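Local coordinates for N-acetylcysteine deacetylase (Bacillus subtilis, PDB 1YSJ), which probably deacetylates N-acetylcysteine to cysteine and acetate, as a dinuclear metal hydrolase of the M20 peptidase family, at residues A[124-129]-A[363-368]; A[129-134]-A[179-184]; A[335-340]-A[384-389]. The protein carries 1 engineered substitution. One frame throughout, in Å; residues are numbered along the deposited sequence.

Interaction 1: A[124-129]-A[363-368]; sequences HDFHTA and VWMGTN. With NI (nickel (II) ion), chain C.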
loop_
_atom_site.group_PDB
_atom_site.type_symbol
_atom_site.label_atom_id
_atom_site.label_comp_id
_atom_site.label_asym_id
_atom_site.label_seq_id
_atom_site.Cartn_x
_atom_site.Cartn_y
_atom_site.Cartn_z
ATOM N N HIS A 124 -25.037 -22.912 8.636
ATOM C CA HIS A 124 -25.113 -23.908 7.563
ATOM C C HIS A 124 -25.392 -25.311 8.096
ATOM O O HIS A 124 -25.936 -26.165 7.381
ATOM C CB HIS A 124 -23.833 -23.889 6.728
ATOM C CG HIS A 124 -23.632 -22.616 5.962
ATOM N ND1 HIS A 124 -22.681 -22.488 4.970
ATOM C CD2 HIS A 124 -24.264 -21.420 6.033
ATOM C CE1 HIS A 124 -22.727 -21.264 4.476
ATOM N NE2 HIS A 124 -23.680 -20.595 5.101
ATOM N N ASP A 125 -25.004 -25.544 9.349
ATOM C CA ASP A 125 -25.395 -26.746 10.067
ATOM C C ASP A 125 -26.928 -26.812 10.167
ATOM O O ASP A 125 -27.528 -27.848 9.865
ATOM C CB ASP A 125 -24.727 -26.803 11.456
ATOM C CG ASP A 125 -24.955 -25.542 12.289
ATOM O OD1 ASP A 125 -25.133 -24.446 11.716
ATOM O OD2 ASP A 125 -24.938 -25.644 13.534
ATOM N N PHE A 126 -27.544 -25.692 10.560
ATOM C CA PHE A 126 -29.001 -25.531 10.552
ATOM C C PHE A 126 -29.642 -25.761 9.178
ATOM O O PHE A 126 -30.623 -26.499 9.078
ATOM C CB PHE A 126 -29.403 -24.162 11.118
ATOM C CG PHE A 126 -30.823 -23.760 10.808
ATOM C CD1 PHE A 126 -31.891 -24.330 11.496
ATOM C CD2 PHE A 126 -31.090 -22.800 9.834
ATOM C CE1 PHE A 126 -33.202 -23.961 11.210
ATOM C CE2 PHE A 126 -32.400 -22.421 9.539
ATOM C CZ PHE A 126 -33.459 -23.004 10.230
ATOM N N HIS A 127 -29.102 -25.133 8.132
ATOM C CA HIS A 127 -29.631 -25.312 6.774
ATOM C C HIS A 127 -29.629 -26.781 6.378
ATOM O O HIS A 127 -30.632 -27.288 5.867
ATOM C CB HIS A 127 -28.842 -24.511 5.731
ATOM C CG HIS A 127 -28.821 -23.036 5.981
ATOM N ND1 HIS A 127 -27.801 -22.224 5.533
ATOM C CD2 HIS A 127 -29.681 -22.228 6.645
ATOM C CE1 HIS A 127 -28.040 -20.978 5.902
ATOM N NE2 HIS A 127 -29.171 -20.956 6.583
ATOM N N THR A 128 -28.499 -27.447 6.629
ATOM C CA THR A 128 -28.311 -28.859 6.303
ATOM C C THR A 128 -29.311 -29.760 7.028
ATOM O O THR A 128 -30.027 -30.529 6.383
ATOM C CB THR A 128 -26.849 -29.310 6.582
ATOM O OG1 THR A 128 -25.964 -28.605 5.700
ATOM C CG2 THR A 128 -26.677 -30.816 6.381
ATOM N N ALA A 129 -29.366 -29.651 8.353
ATOM C CA ALA A 129 -30.290 -30.457 9.160
ATOM C C ALA A 129 -31.760 -30.248 8.768
ATOM O O ALA A 129 -32.517 -31.214 8.693
ATOM C CB ALA A 129 -30.086 -30.195 10.642
ATOM N N VAL A 363 -35.323 -17.784 0.160
ATOM C CA VAL A 363 -36.046 -17.124 1.256
ATOM C C VAL A 363 -35.213 -16.935 2.528
ATOM O O VAL A 363 -34.246 -17.668 2.766
ATOM C CB VAL A 363 -37.362 -17.867 1.617
ATOM C CG1 VAL A 363 -38.327 -17.851 0.448
ATOM C CG2 VAL A 363 -37.086 -19.300 2.083
ATOM N N TRP A 364 -35.600 -15.946 3.337
ATOM C CA TRP A 364 -35.066 -15.804 4.689
ATOM C C TRP A 364 -35.818 -16.738 5.628
ATOM O O TRP A 364 -37.049 -16.773 5.619
ATOM C CB TRP A 364 -35.206 -14.371 5.216
ATOM C CG TRP A 364 -34.470 -13.272 4.473
ATOM C CD1 TRP A 364 -34.927 -12.000 4.247
ATOM C CD2 TRP A 364 -33.152 -13.327 3.892
ATOM N NE1 TRP A 364 -33.987 -11.268 3.561
ATOM C CE2 TRP A 364 -32.891 -12.055 3.326
ATOM C CE3 TRP A 364 -32.172 -14.323 3.792
ATOM C CZ2 TRP A 364 -31.690 -11.753 2.673
ATOM C CZ3 TRP A 364 -30.979 -14.024 3.136
ATOM C CH2 TRP A 364 -30.751 -12.748 2.586
HETATM N N MSE A 365 -35.079 -17.490 6.439
HETATM C CA MSE A 365 -35.681 -18.299 7.490
HETATM C C MSE A 365 -35.430 -17.633 8.844
HETATM O O MSE A 365 -34.289 -17.568 9.307
HETATM C CB MSE A 365 -35.103 -19.719 7.462
HETATM C CG MSE A 365 -35.805 -20.732 8.380
HETATM SE SE MSE A 365 -37.729 -20.970 8.041
HETATM C CE MSE A 365 -37.691 -21.436 6.105
ATOM N N GLY A 366 -36.492 -17.130 9.468
ATOM C CA GLY A 366 -36.391 -16.522 10.794
ATOM C C GLY A 366 -35.833 -17.503 11.808
ATOM O O GLY A 366 -36.299 -18.639 11.894
ATOM N N THR A 367 -34.823 -17.077 12.562
ATOM C CA THR A 367 -34.190 -17.957 13.551
ATOM C C THR A 367 -33.992 -17.313 14.920
ATOM O O THR A 367 -33.390 -17.920 15.800
ATOM C CB THR A 367 -32.827 -18.522 13.064
ATOM O OG1 THR A 367 -31.999 -17.451 12.596
ATOM C CG2 THR A 367 -33.023 -19.554 11.951
ATOM N N ASN A 368 -34.496 -16.092 15.094
ATOM C CA ASN A 368 -34.423 -15.394 16.377
ATOM C C ASN A 368 -33.026 -15.494 17.007
ATOM O O ASN A 368 -32.856 -16.043 18.100
ATOM C CB ASN A 368 -35.521 -15.915 17.323
ATOM C CG ASN A 368 -35.495 -15.254 18.699
ATOM O OD1 ASN A 368 -35.582 -15.939 19.721
ATOM N ND2 ASN A 368 -35.377 -13.926 18.730
HETATM NI NI NI C . -24.240 -18.637 4.878
HETATM O O HOH W 1 -23.231 -17.462 3.806
HETATM O O HOH W 2 -24.869 -19.377 2.822
#
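Phe126 meets Met365 and Thr367 where helix 124-139 packs on the end of strand 360-366, a helix-on-sheet contact in the alpha/beta metal-binding domain of an M20 peptidase. The contacts across it are apolar, and all three residues are buried. The Phe126 ring is met in two ways. Thr367 CG2 sits over one face, 4.2 Å from the centroid of the Phe126 ring and 28° off its normal, which is CH-pi geometry. Met365 CG instead lies in the ring plane at the edge, 3.8 Å from Phe126 CZ. With CG of Phe126 anti to the backbone N (chi1 164°), the ring is carried out from the helix toward the strand. Met365 is a selenomethionine; its chain is bent about both CB-CG and CG-SE, and its selenium leads away from Phe126 and reaches Val387 of helix 384-402. That same helix touches Phe126 through Ala384 and Leu385.

Within segment 124-129, hydrogen bonds brace the helix start. His124 O is gripped by two donors of one residue, Thr128 N and Thr128 OG1, each 3.0 Å away and coming from opposite faces of the carbonyl plane. Asp125 OD1 accepts a weak bond from Phe126 N, bent to 143°. Outside the segment, Asp125 OD2 forms a salt bridge with Arg38 and also accepts from His42.

Metal binding is the third kind of interaction, and it anchors the start of the helix to the active site. His124 NE2 binds nickel at 2.0 Å, with Cys122, His182 and two waters completing five ligands. On the other side of the imidazole, His124 ND1 is hydrogen-bonded to Asp99, a second-shell partner that restrains the ring's rotation. Water 1, 1.9 Å from the nickel, lies in the plane of the His124 ring, at its edge.

Interaction 2: A[129-134]-A[179-184]; sequences ASIIGT and FGMHNK. With NI (nickel (II) ion), chain C.
Ile131 and Met181 reach toward each other and meet tip to tip, each CB directed toward the other segment. The closest pair is Ile131 CD1 and Met181 CE at 3.4 Å, a tight fit, and Ile131 CG1 follows at 3.7 Å from the same Met181 CE. Ser130 comes in beside them with its CB, 3.8 Å from Met181 CE, so this one methyl serves both helix residues. Met181, a selenomethionine, has a first torsion of 100°, away from a staggered value; the chain then runs extended to the selenium and bends there, which brings CE against the helix. The hydroxyl of Ser130 is engaged elsewhere, with Phe126 O one turn back.

These contacts lay helix 124-139 over strand 175-184, which runs between strands 91-97 and 360-366 in the mixed sheet of the M20 metal-binding domain. Ile131 also touches Phe151 and Phe153 of strand 148-154, and Met181 touches Phe392 of helix 384-402.

His182, next along the strand, carries its ring away from the Met181 side, to the metal. Its two nitrogens are both used. The metal bond, from His182 NE2 to nickel, measures 2.2 Å. On the other nitrogen, His182 ND1 donates to Asn183 O at 3.0 Å, almost straight at 178°. That hydrogen bond lies in the carbonyl plane on a lone pair, with the acceptor only 1° out of the ring plane, so the imidazole's rotation is fixed from both ends. Asn183 O also accepts from Trp373 NE1, and the amide of Asn183 donates through ND2 to Cys122 O, which ties the strand to another metal ligand. At the edge of the His182 ring, in its plane, stands water 2.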
loop_
_atom_site.group_PDB
_atom_site.type_symbol
_atom_site.label_atom_id
_atom_site.label_comp_id
_atom_site.label_asym_id
_atom_site.label_seq_id
_atom_site.Cartn_x
_atom_site.Cartn_y
_atom_site.Cartn_z
ATOM N N ALA A 129 -29.366 -29.651 8.353
ATOM C CA ALA A 129 -30.290 -30.457 9.160
ATOM C C ALA A 129 -31.760 -30.248 8.768
ATOM O O ALA A 129 -32.517 -31.214 8.693
ATOM C CB ALA A 129 -30.086 -30.195 10.642
ATOM N N SER A 130 -32.138 -28.995 8.501
ATOM C CA SER A 130 -33.489 -28.644 8.039
ATOM C C SER A 130 -33.868 -29.349 6.748
ATOM O O SER A 130 -34.940 -29.947 6.661
ATOM C CB SER A 130 -33.623 -27.132 7.832
ATOM O OG SER A 130 -33.613 -26.437 9.065
ATOM N N ILE A 131 -32.983 -29.280 5.755
ATOM C CA ILE A 131 -33.241 -29.854 4.432
ATOM C C ILE A 131 -33.157 -31.392 4.443
ATOM O O ILE A 131 -33.745 -32.061 3.583
ATOM C CB ILE A 131 -32.334 -29.196 3.333
ATOM C CG1 ILE A 131 -32.591 -27.683 3.236
ATOM C CG2 ILE A 131 -32.523 -29.837 1.954
ATOM C CD1 ILE A 131 -34.063 -27.282 3.108
ATOM N N ILE A 132 -32.443 -31.951 5.420
ATOM C CA ILE A 132 -32.495 -33.394 5.644
ATOM C C ILE A 132 -33.880 -33.734 6.197
ATOM O O ILE A 132 -34.503 -34.717 5.775
ATOM C CB ILE A 132 -31.380 -33.904 6.596
ATOM C CG1 ILE A 132 -30.017 -33.840 5.912
ATOM C CG2 ILE A 132 -31.666 -35.340 7.040
ATOM C CD1 ILE A 132 -28.842 -34.094 6.845
ATOM N N GLY A 133 -34.355 -32.905 7.127
ATOM C CA GLY A 133 -35.727 -33.002 7.625
ATOM C C GLY A 133 -36.750 -33.012 6.502
ATOM O O GLY A 133 -37.612 -33.894 6.449
ATOM N N THR A 134 -36.640 -32.035 5.602
ATOM C CA THR A 134 -37.511 -31.927 4.431
ATOM C C THR A 134 -37.537 -33.230 3.636
ATOM O O THR A 134 -38.611 -33.729 3.286
ATOM C CB THR A 134 -37.073 -30.763 3.513
ATOM O OG1 THR A 134 -37.147 -29.534 4.238
ATOM C CG2 THR A 134 -37.975 -30.659 2.282
ATOM N N PHE A 179 -34.730 -24.076 -5.127
ATOM C CA PHE A 179 -35.142 -23.345 -3.942
ATOM C C PHE A 179 -34.115 -23.471 -2.826
ATOM O O PHE A 179 -33.435 -24.491 -2.701
ATOM C CB PHE A 179 -36.531 -23.809 -3.497
ATOM C CG PHE A 179 -37.548 -23.762 -4.598
ATOM C CD1 PHE A 179 -37.853 -24.906 -5.333
ATOM C CD2 PHE A 179 -38.172 -22.565 -4.932
ATOM C CE1 PHE A 179 -38.784 -24.859 -6.371
ATOM C CE2 PHE A 179 -39.103 -22.508 -5.969
ATOM C CZ PHE A 179 -39.409 -23.654 -6.688
ATOM N N GLY A 180 -34.002 -22.414 -2.030
ATOM C CA GLY A 180 -33.017 -22.364 -0.966
ATOM C C GLY A 180 -33.421 -21.414 0.136
ATOM O O GLY A 180 -34.386 -20.662 0.008
HETATM N N MSE A 181 -32.679 -21.459 1.231
HETATM C CA MSE A 181 -32.926 -20.567 2.337
HETATM C C MSE A 181 -31.616 -20.033 2.873
HETATM O O MSE A 181 -30.550 -20.615 2.652
HETATM C CB MSE A 181 -33.679 -21.294 3.456
HETATM C CG MSE A 181 -32.795 -21.758 4.609
HETATM SE SE MSE A 181 -33.694 -22.927 5.857
HETATM C CE MSE A 181 -33.222 -24.584 5.059
ATOM N N HIS A 182 -31.707 -18.909 3.572
ATOM C CA HIS A 182 -30.683 -18.560 4.527
ATOM C C HIS A 182 -31.343 -18.136 5.828
ATOM O O HIS A 182 -32.322 -17.386 5.820
ATOM C CB HIS A 182 -29.756 -17.469 4.007
ATOM C CG HIS A 182 -28.388 -17.529 4.608
ATOM N ND1 HIS A 182 -28.136 -17.185 5.920
ATOM C CD2 HIS A 182 -27.204 -17.927 4.087
ATOM C CE1 HIS A 182 -26.853 -17.359 6.179
ATOM N NE2 HIS A 182 -26.264 -17.808 5.083
ATOM N N ASN A 183 -30.809 -18.637 6.938
ATOM C CA ASN A 183 -31.258 -18.220 8.257
ATOM C C ASN A 183 -31.117 -16.708 8.388
ATOM O O ASN A 183 -30.173 -16.117 7.862
ATOM C CB ASN A 183 -30.475 -18.949 9.358
ATOM C CG ASN A 183 -29.034 -18.481 9.461
ATOM O OD1 ASN A 183 -28.735 -17.491 10.128
ATOM N ND2 ASN A 183 -28.137 -19.190 8.798
ATOM N N LYS A 184 -32.073 -16.090 9.068
ATOM C CA LYS A 184 -32.067 -14.654 9.268
ATOM C C LYS A 184 -32.274 -14.380 10.756
ATOM O O LYS A 184 -33.404 -14.439 11.246
ATOM C CB LYS A 184 -33.151 -13.990 8.416
ATOM C CG LYS A 184 -32.900 -12.517 8.077
ATOM C CD LYS A 184 -31.799 -12.369 7.028
ATOM C CE LYS A 184 -31.755 -10.967 6.436
ATOM N NZ LYS A 184 -31.168 -9.980 7.366
HETATM NI NI NI C . -24.240 -18.637 4.878
HETATM O O HOH W 1 -23.231 -17.462 3.806
HETATM O O HOH W 2 -24.869 -19.377 2.822
#

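Interaction 3: A[335-340]-A[384-389]; sequences LGYQTV and ALTVAS
Tyr337 lays its ring across the first turn of helix 384-402, with Val387 against one face of the ring. CB leaves the backbone toward the helix, and CG sits beside the backbone N (chi1 -64°), which starts the ring toward Val387. Further out, CE1 of Tyr337 comes to 3.7 Å from Val387 O and 3.8 Å from Val387 CG1. This methyl stands over the ring centre, 3.9 Å from the centroid and 12° off the normal, a well-aligned CH-pi contact. CE2 and CZ of Tyr337 each lie 4.0 Å from Val387 CG2. At the tip, Tyr337 OH is 3.6 Å from Val387 CA and 3.9 Å from Thr386 CG2, both van der Waals contacts. The opposite ring face lies over Leu335 O, 4.0 Å from its plane. Replacing the tyrosine by an alanine would probably open a gap over Val387 CG1 and leave Thr386 CG2 without its neighbour here. The ring is thus sandwiched between helix 384-402 and the turn that follows helix 325-334, closed by a Schellman motif at Gly336. Tyr337 lies just before strand 338-341, and its ring also touches Ile192 of strand 191-194.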
loop_
_atom_site.group_PDB
_atom_site.type_symbol
_atom_site.label_atom_id
_atom_site.label_comp_id
_atom_site.label_asym_id
_atom_site.label_seq_id
_atom_site.Cartn_x
_atom_site.Cartn_y
_atom_site.Cartn_z
ATOM N N LEU A 335 -49.261 -24.023 6.715
ATOM C CA LEU A 335 -48.676 -24.532 7.954
ATOM C C LEU A 335 -48.852 -23.576 9.139
ATOM O O LEU A 335 -48.376 -23.848 10.246
ATOM C CB LEU A 335 -47.198 -24.872 7.739
ATOM C CG LEU A 335 -46.899 -25.823 6.572
ATOM C CD1 LEU A 335 -45.440 -25.747 6.179
ATOM C CD2 LEU A 335 -47.305 -27.261 6.886
ATOM N N GLY A 336 -49.547 -22.466 8.903
ATOM C CA GLY A 336 -49.776 -21.466 9.940
ATOM C C GLY A 336 -48.533 -20.681 10.320
ATOM O O GLY A 336 -48.421 -20.182 11.441
ATOM N N TYR A 337 -47.594 -20.575 9.389
ATOM C CA TYR A 337 -46.414 -19.740 9.583
ATOM C C TYR A 337 -46.647 -18.376 8.946
ATOM O O TYR A 337 -47.588 -18.199 8.166
ATOM C CB TYR A 337 -45.157 -20.413 9.011
ATOM C CG TYR A 337 -44.782 -21.705 9.705
ATOM C CD1 TYR A 337 -44.334 -22.809 8.971
ATOM C CD2 TYR A 337 -44.883 -21.831 11.096
ATOM C CE1 TYR A 337 -43.990 -24.007 9.606
ATOM C CE2 TYR A 337 -44.548 -23.018 11.740
ATOM C CZ TYR A 337 -44.103 -24.103 10.992
ATOM O OH TYR A 337 -43.765 -25.275 11.631
ATOM N N GLN A 338 -45.801 -17.412 9.291
ATOM C CA GLN A 338 -45.959 -16.051 8.790
ATOM C C GLN A 338 -44.919 -15.690 7.737
ATOM O O GLN A 338 -43.816 -16.248 7.711
ATOM C CB GLN A 338 -45.939 -15.042 9.944
ATOM C CG GLN A 338 -47.170 -15.100 10.848
ATOM C CD GLN A 338 -48.469 -14.721 10.137
ATOM O OE1 GLN A 338 -48.485 -13.862 9.249
ATOM N NE2 GLN A 338 -49.567 -15.357 10.536
ATOM N N THR A 339 -45.293 -14.769 6.854
ATOM C CA THR A 339 -44.363 -14.208 5.882
ATOM C C THR A 339 -44.241 -12.703 6.064
ATOM O O THR A 339 -45.202 -12.031 6.445
ATOM C CB THR A 339 -44.773 -14.512 4.421
ATOM O OG1 THR A 339 -46.130 -14.114 4.204
ATOM C CG2 THR A 339 -44.616 -15.997 4.108
ATOM N N VAL A 340 -43.044 -12.187 5.808
ATOM C CA VAL A 340 -42.805 -10.746 5.754
ATOM C C VAL A 340 -42.122 -10.414 4.429
ATOM O O VAL A 340 -41.590 -11.308 3.760
ATOM C CB VAL A 340 -41.946 -10.237 6.948
ATOM C CG1 VAL A 340 -42.699 -10.400 8.270
ATOM C CG2 VAL A 340 -40.590 -10.934 6.997
ATOM N N ALA A 384 -36.719 -23.325 14.813
ATOM C CA ALA A 384 -36.798 -23.050 13.374
ATOM C C ALA A 384 -36.553 -24.292 12.509
ATOM O O ALA A 384 -36.871 -24.293 11.318
ATOM C CB ALA A 384 -35.833 -21.937 12.992
ATOM N N LEU A 385 -35.989 -25.337 13.114
ATOM C CA LEU A 385 -35.739 -26.606 12.431
ATOM C C LEU A 385 -37.031 -27.293 12.005
ATOM O O LEU A 385 -37.098 -27.887 10.931
ATOM C CB LEU A 385 -34.911 -27.540 13.310
ATOM C CG LEU A 385 -33.402 -27.292 13.365
ATOM C CD1 LEU A 385 -32.795 -27.969 14.598
ATOM C CD2 LEU A 385 -32.721 -27.768 12.083
ATOM N N THR A 386 -38.048 -27.207 12.854
ATOM C CA THR A 386 -39.389 -27.665 12.502
ATOM C C THR A 386 -39.945 -26.790 11.375
ATOM O O THR A 386 -40.361 -27.300 10.332
ATOM C CB THR A 386 -40.322 -27.648 13.734
ATOM O OG1 THR A 386 -39.758 -28.474 14.759
ATOM C CG2 THR A 386 -41.719 -28.160 13.388
ATOM N N VAL A 387 -39.912 -25.474 11.584
ATOM C CA VAL A 387 -40.421 -24.505 10.613
ATOM C C VAL A 387 -39.865 -24.758 9.216
ATOM O O VAL A 387 -40.627 -24.936 8.264
ATOM C CB VAL A 387 -40.114 -23.035 11.032
ATOM C CG1 VAL A 387 -40.707 -22.052 10.024
ATOM C CG2 VAL A 387 -40.652 -22.742 12.440
ATOM N N ALA A 388 -38.540 -24.792 9.111
ATOM C CA ALA A 388 -37.856 -24.855 7.828
ATOM C C ALA A 388 -38.041 -26.190 7.110
ATOM O O ALA A 388 -38.226 -26.221 5.891
ATOM C CB ALA A 388 -36.373 -24.539 8.007
ATOM N N SER A 389 -37.982 -27.289 7.859
ATOM C CA SER A 389 -38.137 -28.617 7.262
ATOM C C SER A 389 -39.540 -28.784 6.683
ATOM O O SER A 389 -39.699 -29.260 5.553
ATOM C CB SER A 389 -37.806 -29.729 8.265
ATOM O OG SER A 389 -38.533 -29.577 9.467
#

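In the fold
The three contacts lie on one side of the chain's centre and rest on one mixed sheet. Interactions 1 and 2 have centres about 5 Å apart: both use helix 124-139, and neighbouring strands 360-366 and 175-184 are joined by backbone bonds from Met365 to His182 and Lys184. Interaction 3 lies toward strand 338-341 at the sheet edge, its centre about 11 Å from each of theirs. Along the chain, interaction 2 closes within the span of interaction 1 and before interaction 3 opens, whereas interactions 1 and 3 interleave. Thr134 OG1 bonds to Ser389 O, joining helices 124-139 and 384-402. Interactions 1 and 2 give His124 and His182 to one nickel, also bound by Cys122; interaction 3 lies away from it.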